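Side-chain contact in listeria nuclear targeted protein A (Listeria monocytogenes, PDB 4CIH), which relieves the silencing of interferon-stimulated host genes by binding the chromatin repressor BAHD1 and blocking its recruitment to them: residues 61-66 and 80-85. The protein carries 2 engineered substitutions. Residues are numbered along the deposited sequence; the frame is centred on the assembly and turned at random.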
loop_
_atom_site.group_PDB
_atom_site.type_symbol
_atom_site.label_atom_id
_atom_site.label_comp_id
_atom_site.label_asym_id
_atom_site.label_seq_id
_atom_site.Cartn_x
_atom_site.Cartn_y
_atom_site.Cartn_z
ATOM N N GLN A 61 6.252 -6.511 2.408
ATOM C CA GLN A 61 6.688 -7.891 2.408
ATOM C C GLN A 61 7.261 -8.165 3.744
ATOM O O GLN A 61 7.473 -9.317 4.118
ATOM C CB GLN A 61 7.756 -8.077 1.344
ATOM C CG GLN A 61 7.406 -7.426 0.021
ATOM C CD GLN A 61 6.270 -8.140 -0.678
ATOM O OE1 GLN A 61 5.656 -7.618 -1.620
ATOM N NE2 GLN A 61 6.003 -9.354 -0.238
ATOM N N GLU A 62 7.605 -7.102 4.454
ATOM C CA GLU A 62 7.764 -7.229 5.870
ATOM C C GLU A 62 6.483 -7.829 6.449
ATOM O O GLU A 62 6.509 -8.951 6.959
ATOM C CB GLU A 62 8.114 -5.882 6.505
ATOM C CG GLU A 62 9.591 -5.774 6.871
ATOM C CD GLU A 62 9.927 -4.476 7.569
ATOM O OE1 GLU A 62 9.578 -4.371 8.754
ATOM O OE2 GLU A 62 10.551 -3.576 6.946
ATOM N N ILE A 63 5.351 -7.148 6.270
ATOM C CA ILE A 63 4.050 -7.733 6.625
ATOM C C ILE A 63 3.670 -9.073 5.946
ATOM O O ILE A 63 3.630 -10.104 6.605
ATOM C CB ILE A 63 2.922 -6.704 6.517
ATOM C CG1 ILE A 63 3.052 -5.711 7.677
ATOM C CG2 ILE A 63 1.564 -7.413 6.553
ATOM C CD1 ILE A 63 3.025 -4.266 7.224
ATOM N N LEU A 64 3.401 -9.064 4.641
ATOM C CA LEU A 64 3.080 -10.298 3.892
ATOM C C LEU A 64 3.968 -11.515 4.173
ATOM O O LEU A 64 3.639 -12.649 3.746
ATOM C CB LEU A 64 3.087 -10.049 2.374
ATOM C CG LEU A 64 1.765 -9.900 1.609
ATOM C CD1 LEU A 64 1.983 -10.012 0.101
ATOM C CD2 LEU A 64 0.736 -10.927 2.066
ATOM N N SER A 65 5.100 -11.286 4.838
ATOM C CA SER A 65 5.996 -12.403 5.175
ATOM C C SER A 65 6.122 -12.674 6.668
ATOM O O SER A 65 6.964 -13.462 7.100
ATOM C CB SER A 65 7.368 -12.264 4.485
ATOM O OG SER A 65 8.314 -11.630 5.328
ATOM N N ILE A 66 5.266 -12.045 7.468
ATOM C CA ILE A 66 5.045 -12.520 8.830
ATOM C C ILE A 66 4.704 -14.011 8.811
ATOM O O ILE A 66 4.070 -14.496 7.850
ATOM C CB ILE A 66 4.005 -11.660 9.527
ATOM C CG1 ILE A 66 4.657 -10.288 9.809
ATOM C CG2 ILE A 66 3.535 -12.353 10.800
ATOM C CD1 ILE A 66 3.721 -9.199 10.256
ATOM N N GLU A 80 -6.272 -14.374 8.038
ATOM C CA GLU A 80 -6.132 -14.489 6.592
ATOM C C GLU A 80 -6.945 -13.404 5.948
ATOM O O GLU A 80 -6.514 -12.823 4.946
ATOM C CB GLU A 80 -6.636 -15.825 6.013
ATOM C CG GLU A 80 -7.452 -15.670 4.704
ATOM C CD GLU A 80 -6.610 -15.664 3.408
ATOM O OE1 GLU A 80 -5.418 -15.340 3.460
ATOM O OE2 GLU A 80 -7.113 -15.994 2.313
ATOM N N ALA A 81 -8.146 -13.204 6.479
ATOM C CA ALA A 81 -9.064 -12.175 6.025
ATOM C C ALA A 81 -8.287 -10.901 5.839
ATOM O O ALA A 81 -8.318 -10.321 4.750
ATOM C CB ALA A 81 -10.177 -11.980 7.046
ATOM N N PHE A 82 -7.537 -10.522 6.879
ATOM C CA PHE A 82 -6.672 -9.332 6.910
ATOM C C PHE A 82 -5.569 -9.340 5.861
ATOM O O PHE A 82 -5.281 -8.323 5.218
ATOM C CB PHE A 82 -6.044 -9.179 8.315
ATOM C CG PHE A 82 -4.800 -8.347 8.328
ATOM C CD1 PHE A 82 -4.877 -6.969 8.116
ATOM C CD2 PHE A 82 -3.546 -8.932 8.542
ATOM C CE1 PHE A 82 -3.739 -6.191 8.080
ATOM C CE2 PHE A 82 -2.417 -8.145 8.547
ATOM C CZ PHE A 82 -2.513 -6.784 8.295
ATOM N N LYS A 83 -4.903 -10.484 5.730
ATOM C CA LYS A 83 -3.851 -10.619 4.731
ATOM C C LYS A 83 -4.511 -10.446 3.370
ATOM O O LYS A 83 -3.948 -9.803 2.477
ATOM C CB LYS A 83 -3.140 -11.983 4.885
ATOM C CG LYS A 83 -2.282 -12.479 3.709
ATOM C CD LYS A 83 -3.003 -13.346 2.691
ATOM C CE LYS A 83 -2.024 -13.934 1.651
ATOM N NZ LYS A 83 -1.798 -15.408 1.745
ATOM N N LYS A 84 -5.690 -11.050 3.208
ATOM C CA LYS A 84 -6.350 -11.201 1.897
ATOM C C LYS A 84 -6.714 -9.833 1.384
ATOM O O LYS A 84 -6.517 -9.521 0.214
ATOM C CB LYS A 84 -7.614 -12.063 2.036
ATOM C CG LYS A 84 -8.570 -11.921 0.871
ATOM C CD LYS A 84 -9.692 -12.945 0.964
ATOM C CE LYS A 84 -10.763 -12.630 -0.048
ATOM N NZ LYS A 84 -12.060 -12.450 0.672
ATOM N N ILE A 85 -7.247 -9.019 2.287
ATOM C CA ILE A 85 -7.510 -7.628 1.998
ATOM C C ILE A 85 -6.191 -6.869 1.906
ATOM O O ILE A 85 -5.894 -6.273 0.865
ATOM C CB ILE A 85 -8.439 -7.000 3.052
ATOM C CG1 ILE A 85 -8.799 -5.569 2.675
ATOM C CG2 ILE A 85 -7.828 -7.051 4.439
ATOM C CD1 ILE A 85 -10.208 -5.432 2.168
#
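I63 reaches across first: its CB points toward helix 77-103, and the branch methyl CG2 comes obliquely to 4.5 Å from CZ at the far end of the F82 ring, a loose apolar touch between two buried side chains. I12 of helix 8-34 touches both of them, while F86, a turn further along helix 77-103, meets the F82 ring with the planes about 55° apart and also packs on I63. Next comes L64, whose CA lies 7.0 Å from that of K83, the closest CA pair across the two segments. Its methyl CD2 rests 3.8 Å from CG of K83 and 4.1 Å from CE of the same lysine, the two side chains crossing at about a right angle. K83 starts with CG anti to the backbone N (chi1 163°) and then bends at chi2, which presents aliphatic carbons to the leucine while NZ goes on to a hydrogen bond with S72 OG. The contact joins the C-terminal region of helix 42-63 to helix 77-103 within the four-helical up-and-down bundle of LntA; I69 of the short helix 67-70, which comes between them in the chain, touches L64, F82 and K83 alike. S65 turns its hydroxyl back, OG donating to the carbonyl O of Q61 at 2.7 Å. A type I beta turn runs from I63 to I66, the N-cap of helix 67-70.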